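Local coordinates for protein Cag-Z (Helicobacter pylori, PDB 1S2X) that is of unknown biochemical function but is encoded by the cag pathogenicity island, which specifies a type IV secretion system, at residues A[136-140]-A[141-145]; A[145-149]-A[150-154]. The protein carries 1 engineered substitution. All coordinates share one frame; numbering follows the deposited sequence.

Contact 1. Residues A[136-140]-A[141-145]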
ATOM      1  N   SER A 136       0.451  -8.324  -7.852  1.00 22.40           N
ATOM      2  CA  SER A 136       1.050  -9.620  -8.166  1.00 21.59           C
ATOM      3  C   SER A 136       0.116 -10.806  -8.022  1.00 19.85           C
ATOM      4  O   SER A 136       0.576 -11.913  -8.335  1.00 21.56           O
ATOM      5  CB  SER A 136       2.274  -9.844  -7.253  1.00 24.44           C
ATOM      6  OG  SER A 136       1.811 -10.363  -6.011  1.00 20.20           O
ATOM      7  N   TYR A 137      -1.139 -10.650  -7.581  1.00 19.27           N
ATOM      8  CA  TYR A 137      -2.109 -11.764  -7.593  1.00 15.55           C
ATOM      9  C   TYR A 137      -2.625 -12.102  -8.989  1.00 24.40           C
ATOM     10  O   TYR A 137      -3.331 -13.082  -9.246  1.00 19.21           O
ATOM     11  CB  TYR A 137      -3.299 -11.422  -6.674  1.00 18.05           C
ATOM     12  CG  TYR A 137      -2.996 -11.824  -5.231  1.00 24.07           C
ATOM     13  CD1 TYR A 137      -3.405 -13.066  -4.767  1.00 22.58           C
ATOM     14  CD2 TYR A 137      -2.301 -10.973  -4.376  1.00 17.28           C
ATOM     15  CE1 TYR A 137      -3.141 -13.467  -3.464  1.00 24.52           C
ATOM     16  CE2 TYR A 137      -2.030 -11.360  -3.075  1.00 18.21           C
ATOM     17  CZ  TYR A 137      -2.454 -12.603  -2.637  1.00 29.58           C
ATOM     18  OH  TYR A 137      -2.196 -13.003  -1.339  1.00 33.14           O
ATOM     19  N   LEU A 138      -2.298 -11.281  -9.978  1.00 19.19           N
ATOM     20  CA  LEU A 138      -2.352 -11.646 -11.392  1.00 23.80           C
ATOM     21  C   LEU A 138      -0.887 -11.880 -11.771  1.00 28.59           C
ATOM     22  O   LEU A 138      -0.173 -10.930 -12.090  1.00 20.29           O
ATOM     23  CB  LEU A 138      -2.989 -10.581 -12.277  1.00 21.47           C
ATOM     24  CG  LEU A 138      -3.042 -10.914 -13.785  1.00 28.96           C
ATOM     25  CD1 LEU A 138      -3.862 -12.178 -14.009  1.00 31.10           C
ATOM     26  CD2 LEU A 138      -3.578  -9.745 -14.599  1.00 27.38           C
ATOM     27  N   PRO A 139      -0.422 -13.117 -11.654  1.00 26.91           N
ATOM     28  CA  PRO A 139       1.026 -13.340 -11.677  1.00 23.34           C
ATOM     29  C   PRO A 139       1.523 -13.206 -13.111  1.00 29.72           C
ATOM     30  O   PRO A 139       1.138 -13.944 -14.009  1.00 22.82           O
ATOM     31  CB  PRO A 139       1.163 -14.768 -11.154  1.00 21.02           C
ATOM     32  CG  PRO A 139      -0.122 -15.434 -11.545  1.00 21.05           C
ATOM     33  CD  PRO A 139      -1.177 -14.363 -11.499  1.00 22.25           C
ATOM     34  N   ARG A 140       2.395 -12.240 -13.339  1.00 29.11           N
ATOM     35  CA  ARG A 140       2.903 -12.022 -14.692  1.00 35.92           C
ATOM     36  C   ARG A 140       3.562 -13.277 -15.237  1.00 35.49           C
ATOM     37  O   ARG A 140       3.556 -13.517 -16.445  1.00 36.44           O
ATOM     38  CB  ARG A 140       3.917 -10.881 -14.712  1.00 54.12           C
ATOM     39  CG  ARG A 140       3.678  -9.826 -15.775  1.00 77.89           C
ATOM     40  CD  ARG A 140       3.369 -10.417 -17.144  1.00 89.48           C
ATOM     41  NE  ARG A 140       3.115  -9.382 -18.145  1.00 88.90           N
ATOM     42  CZ  ARG A 140       2.982  -9.553 -19.452  1.00 85.35           C
ATOM     43  NH1 ARG A 140       3.072 -10.754 -20.013  1.00 70.64           N
ATOM     44  NH2 ARG A 140       2.756  -8.507 -20.227  1.00 92.27           N
ATOM     45  N   GLU A 141       4.145 -14.101 -14.365  1.00 23.37           N
ATOM     46  CA  GLU A 141       4.893 -15.217 -14.950  1.00 35.10           C
ATOM     47  C   GLU A 141       4.008 -16.359 -15.441  1.00 38.43           C
ATOM     48  O   GLU A 141       4.593 -17.263 -16.053  1.00 31.61           O
ATOM     49  CB  GLU A 141       5.919 -15.713 -13.930  1.00 41.54           C
ATOM     50  CG  GLU A 141       5.331 -16.466 -12.753  1.00 45.07           C
ATOM     51  CD  GLU A 141       5.059 -15.594 -11.544  1.00 48.68           C
ATOM     52  OE1 GLU A 141       4.960 -16.152 -10.430  1.00 60.31           O
ATOM     53  OE2 GLU A 141       4.934 -14.356 -11.693  1.00 55.02           O
ATOM     54  N   TYR A 142       2.695 -16.362 -15.238  1.00 26.77           N
ATOM     55  CA  TYR A 142       1.767 -17.411 -15.648  1.00 22.67           C
ATOM     56  C   TYR A 142       0.754 -16.905 -16.668  1.00 25.34           C
ATOM     57  O   TYR A 142      -0.239 -17.574 -16.978  1.00 29.07           O
ATOM     58  CB  TYR A 142       1.044 -18.044 -14.432  1.00 24.62           C
ATOM     59  CG  TYR A 142       2.101 -18.652 -13.523  1.00 30.30           C
ATOM     60  CD1 TYR A 142       2.890 -19.692 -14.020  1.00 37.55           C
ATOM     61  CD2 TYR A 142       2.332 -18.213 -12.232  1.00 28.86           C
ATOM     62  CE1 TYR A 142       3.873 -20.285 -13.249  1.00 39.38           C
ATOM     63  CE2 TYR A 142       3.319 -18.798 -11.452  1.00 29.55           C
ATOM     64  CZ  TYR A 142       4.087 -19.833 -11.963  1.00 37.64           C
ATOM     65  OH  TYR A 142       5.070 -20.429 -11.203  1.00 34.69           O
ATOM     66  N   LEU A 143       1.006 -15.723 -17.198  1.00 23.57           N
ATOM     67  CA  LEU A 143       0.156 -15.115 -18.220  1.00 33.08           C
ATOM     68  C   LEU A 143       0.435 -15.714 -19.598  1.00 43.79           C
ATOM     69  O   LEU A 143       1.598 -15.680 -20.015  1.00 47.84           O
ATOM     70  CB  LEU A 143       0.398 -13.611 -18.295  1.00 36.38           C
ATOM     71  CG  LEU A 143      -0.428 -12.669 -17.413  1.00 36.81           C
ATOM     72  CD1 LEU A 143      -0.892 -13.342 -16.142  1.00 37.61           C
ATOM     73  CD2 LEU A 143       0.381 -11.421 -17.091  1.00 56.10           C
ATOM     74  N   PRO A 144      -0.575 -16.216 -20.293  1.00 43.37           N
ATOM     75  CA  PRO A 144      -0.384 -16.767 -21.639  1.00 46.80           C
ATOM     76  C   PRO A 144       0.234 -15.748 -22.601  1.00 43.15           C
ATOM     77  O   PRO A 144       0.027 -14.535 -22.496  1.00 36.83           O
ATOM     78  CB  PRO A 144      -1.795 -17.111 -22.113  1.00 47.86           C
ATOM     79  CG  PRO A 144      -2.672 -17.071 -20.919  1.00 51.02           C
ATOM     80  CD  PRO A 144      -1.977 -16.283 -19.853  1.00 46.81           C
ATOM     81  N   PRO A 145       0.985 -16.236 -23.587  1.00 47.51           N
ATOM     82  CA  PRO A 145       1.771 -15.342 -24.443  1.00 50.40           C
ATOM     83  C   PRO A 145       0.889 -14.468 -25.325  1.00 44.39           C
ATOM     84  O   PRO A 145       1.318 -13.462 -25.878  1.00 49.27           O
ATOM     85  CB  PRO A 145       2.594 -16.305 -25.300  1.00 53.53           C
ATOM     86  CG  PRO A 145       1.827 -17.586 -25.290  1.00 52.85           C
ATOM     87  CD  PRO A 145       1.107 -17.648 -23.983  1.00 48.21           C
TER
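Leu143 folds back over the residues just before it, and its isobutyl group lies against Leu138, Pro139 and Arg140. At its base, CB lies 3.7 Å from the carbonyl oxygen of Arg140. One atom further on, CG faces Pro139 O, and there the side chain forks. The CD1 branch presses closely on Pro139 O and carries on to the end of Leu138, where Leu143 CD1 and Leu138 CD1 meet at 3.8 Å with the two chains crossing at about a right angle. Leu138 reaches this point because its CG is anti to the backbone N (chi1 179°). The CD2 branch turns toward Arg140; its modelled approach to the aliphatic part of that poorly ordered side chain is doubtful. Beyond Leu138, helix 149-158 covers the leucine pair, with Ala155 and Phe156 packed on Leu138 and Met152 on Leu143.

Pro139 is touched differently, at its ring. Its CG sits 3.8 Å from Tyr142 CD2, in the plane of the phenol ring and at its edge, while the CG of Glu141 lies over the rim of one ring face. The Tyr142 hydroxyl is hydrogen-bonded to Gln40 NE2, which ties the far end of the ring to helix 31-43.

Backbone bonds close the turn. Tyr142 N donates to Pro139 O over 3.1 Å, with an N-H...O angle of 168° but from well above the carbonyl plane. A weak second bond follows from Leu143 N to Arg140 O at 3.5 Å. The first i to i+3 bond, with the helical backbone angles of Arg140 and Glu141, defines a type I turn, 3-10-like at these two residues, within the loop between helices 105-135 and 149-158.

Contact 2. Residues A[145-149]-A[150-154]; sequences PFIDG and NMMGV
Asp148 OD2 receives two backbone N-H groups of the helix that starts immediately after it. The shorter bond comes from Met151 N at 2.7 Å, almost straight at 175° and nearly in line with the carboxylate C-O bond. The other, from Asn150 N at 2.9 Å, is weak because its N-H points well off the oxygen. A chi1 of 66° places the carboxylate between the backbone N and the carbonyl carbon, turning OD2 back over the first turn. The two side chains of Asp148 and Asn150 run alongside each other, with the carboxylate and amide planes close to perpendicular.

Asp148 is thus the N-cap of helix 149-158, supplying an acceptor to amides that have no preceding turn to bond with. Its negative charge at this end of the helix would probably be favoured by the helix dipole. The regular bonding pattern starts at the same residue: Met152 N donates to Asp148 O at 2.9 Å, in the carbonyl plane, and Gly153 N follows with Gly149 O.

Ile147, just before the cap, adds apolar contacts. Its CG2 methyl, anti to the backbone N, lies 3.8 Å from Met151 CB, where the two side chains cross roughly perpendicularly, and 4.2 Å from Met152 CG. The pairing of Ile147 with Met152 fits a hydrophobic staple, though a loose one. Both methionines are modelled as selenomethionine. Further out, helix 52-68 backs this side of the cap: Phe55 packs on Ile147, while Pro52, Gln53 and Leu56 touch the side chain of Met151.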
ATOM      1  N   PRO A 145       0.985 -16.236 -23.587  1.00 47.51           N
ATOM      2  CA  PRO A 145       1.771 -15.342 -24.443  1.00 50.40           C
ATOM      3  C   PRO A 145       0.889 -14.468 -25.325  1.00 44.39           C
ATOM      4  O   PRO A 145       1.318 -13.462 -25.878  1.00 49.27           O
ATOM      5  CB  PRO A 145       2.594 -16.305 -25.300  1.00 53.53           C
ATOM      6  CG  PRO A 145       1.827 -17.586 -25.290  1.00 52.85           C
ATOM      7  CD  PRO A 145       1.107 -17.648 -23.983  1.00 48.21           C
ATOM      8  N   PHE A 146      -0.378 -14.833 -25.473  1.00 40.89           N
ATOM      9  CA  PHE A 146      -1.278 -14.065 -26.323  1.00 40.40           C
ATOM     10  C   PHE A 146      -2.057 -13.024 -25.548  1.00 36.94           C
ATOM     11  O   PHE A 146      -3.007 -12.432 -26.056  1.00 41.94           O
ATOM     12  CB  PHE A 146      -2.234 -15.030 -27.034  1.00 41.28           C
ATOM     13  CG  PHE A 146      -2.933 -16.039 -26.144  1.00 39.16           C
ATOM     14  CD1 PHE A 146      -2.525 -17.358 -26.084  1.00 37.21           C
ATOM     15  CD2 PHE A 146      -4.020 -15.669 -25.373  1.00 39.41           C
ATOM     16  CE1 PHE A 146      -3.181 -18.281 -25.289  1.00 41.50           C
ATOM     17  CE2 PHE A 146      -4.681 -16.574 -24.562  1.00 36.34           C
ATOM     18  CZ  PHE A 146      -4.263 -17.895 -24.520  1.00 40.52           C
ATOM     19  N   ILE A 147      -1.712 -12.752 -24.294  1.00 38.24           N
ATOM     20  CA  ILE A 147      -2.552 -11.781 -23.570  1.00 36.13           C
ATOM     21  C   ILE A 147      -2.032 -10.361 -23.692  1.00 35.42           C
ATOM     22  O   ILE A 147      -0.849 -10.082 -23.515  1.00 33.30           O
ATOM     23  CB  ILE A 147      -2.658 -12.246 -22.105  1.00 39.50           C
ATOM     24  CG1 ILE A 147      -3.102 -13.712 -22.038  1.00 35.00           C
ATOM     25  CG2 ILE A 147      -3.566 -11.372 -21.272  1.00 25.50           C
ATOM     26  CD1 ILE A 147      -4.495 -13.912 -22.624  1.00 37.63           C
ATOM     27  N   ASP A 148      -2.908  -9.410 -24.012  1.00 34.28           N
ATOM     28  CA  ASP A 148      -2.499  -8.023 -24.153  1.00 39.24           C
ATOM     29  C   ASP A 148      -2.889  -7.220 -22.906  1.00 34.70           C
ATOM     30  O   ASP A 148      -3.551  -7.769 -22.029  1.00 30.39           O
ATOM     31  CB  ASP A 148      -3.132  -7.371 -25.382  1.00 41.59           C
ATOM     32  CG  ASP A 148      -4.634  -7.211 -25.326  1.00 50.58           C
ATOM     33  OD1 ASP A 148      -5.226  -6.784 -26.347  1.00 42.51           O
ATOM     34  OD2 ASP A 148      -5.296  -7.495 -24.303  1.00 43.39           O
ATOM     35  N   GLY A 149      -2.488  -5.960 -22.908  1.00 35.72           N
ATOM     36  CA  GLY A 149      -2.759  -5.009 -21.848  1.00 30.31           C
ATOM     37  C   GLY A 149      -4.247  -4.879 -21.602  1.00 26.54           C
ATOM     38  O   GLY A 149      -4.700  -4.517 -20.524  1.00 39.52           O
ATOM     39  N   ASN A 150      -5.062  -5.177 -22.612  1.00 31.10           N
ATOM     40  CA  ASN A 150      -6.492  -4.948 -22.408  1.00 35.64           C
ATOM     41  C   ASN A 150      -7.096  -6.113 -21.623  1.00 33.37           C
ATOM     42  O   ASN A 150      -7.804  -5.877 -20.648  1.00 29.65           O
ATOM     43  CB  ASN A 150      -7.205  -4.757 -23.737  1.00 42.01           C
ATOM     44  CG  ASN A 150      -8.658  -4.340 -23.611  1.00 54.51           C
ATOM     45  OD1 ASN A 150      -8.996  -3.268 -23.107  1.00 40.06           O
ATOM     46  ND2 ASN A 150      -9.545  -5.210 -24.096  1.00 49.96           N
HETATM   47  N   MSE A 151      -6.810  -7.329 -22.053  1.00 28.69           N
HETATM   48  CA  MSE A 151      -7.256  -8.515 -21.328  1.00 34.67           C
HETATM   49  C   MSE A 151      -6.609  -8.516 -19.940  1.00 31.83           C
HETATM   50  O   MSE A 151      -7.250  -8.995 -19.009  1.00 21.29           O
HETATM   51  CB  MSE A 151      -6.966  -9.807 -22.076  1.00 29.16           C
HETATM   52  CG  MSE A 151      -7.833 -10.112 -23.277  1.00 38.05           C
HETATM   53 SE   MSE A 151      -9.618 -10.165 -22.978  1.00 58.36          SE
HETATM   54  CE  MSE A 151     -10.070 -11.664 -23.802  1.00 44.51           C
HETATM   55  N   MSE A 152      -5.395  -7.986 -19.760  1.00 27.52           N
HETATM   56  CA  MSE A 152      -4.868  -7.907 -18.393  1.00 30.00           C
HETATM   57  C   MSE A 152      -5.755  -6.965 -17.580  1.00 27.59           C
HETATM   58  O   MSE A 152      -6.063  -7.234 -16.416  1.00 29.24           O
HETATM   59  CB  MSE A 152      -3.424  -7.434 -18.327  1.00 21.17           C
HETATM   60  CG  MSE A 152      -2.372  -8.526 -18.473  1.00 30.76           C
HETATM   61 SE   MSE A 152      -0.709  -7.817 -18.699  1.00 54.42          SE
HETATM   62  CE  MSE A 152      -0.596  -6.916 -17.154  1.00 20.08           C
ATOM     63  N   GLY A 153      -6.181  -5.880 -18.216  1.00 21.27           N
ATOM     64  CA  GLY A 153      -7.059  -4.907 -17.576  1.00 25.40           C
ATOM     65  C   GLY A 153      -8.307  -5.567 -17.024  1.00 29.77           C
ATOM     66  O   GLY A 153      -8.664  -5.410 -15.847  1.00 27.05           O
ATOM     67  N   VAL A 154      -8.975  -6.342 -17.882  1.00 24.39           N
ATOM     68  CA  VAL A 154     -10.178  -7.052 -17.446  1.00 18.63           C
ATOM     69  C   VAL A 154      -9.904  -8.047 -16.327  1.00 22.12           C
ATOM     70  O   VAL A 154     -10.707  -8.158 -15.393  1.00 20.61           O
ATOM     71  CB  VAL A 154     -10.802  -7.755 -18.669  1.00 31.00           C
ATOM     72  CG1 VAL A 154     -12.036  -8.553 -18.289  1.00 28.99           C
ATOM     73  CG2 VAL A 154     -11.133  -6.703 -19.726  1.00 31.15           C
TER

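In the fold
Contacts 1 and 2 are successive parts of the connection from helix 105-135 into helix 149-158. They share Pro145, and their centres are about 10 Å apart. Met152 joins them directly: its backbone O is 4.0 Å from Leu138 CD2, and its side chain packs on Leu143. Its selenium is also modelled 3.8 Å from Arg140 NH2, a distance left uncertain by the poor order of that arginine. The first turn of helix 149-158 therefore packs back against the turn at Pro139 to Tyr142. Their outer neighbours differ, helix 31-43 for contact 1 and helix 52-68 for contact 2. Both lie far out on the same side of the molecule, with centres about 20 and 24 Å from that of the chain.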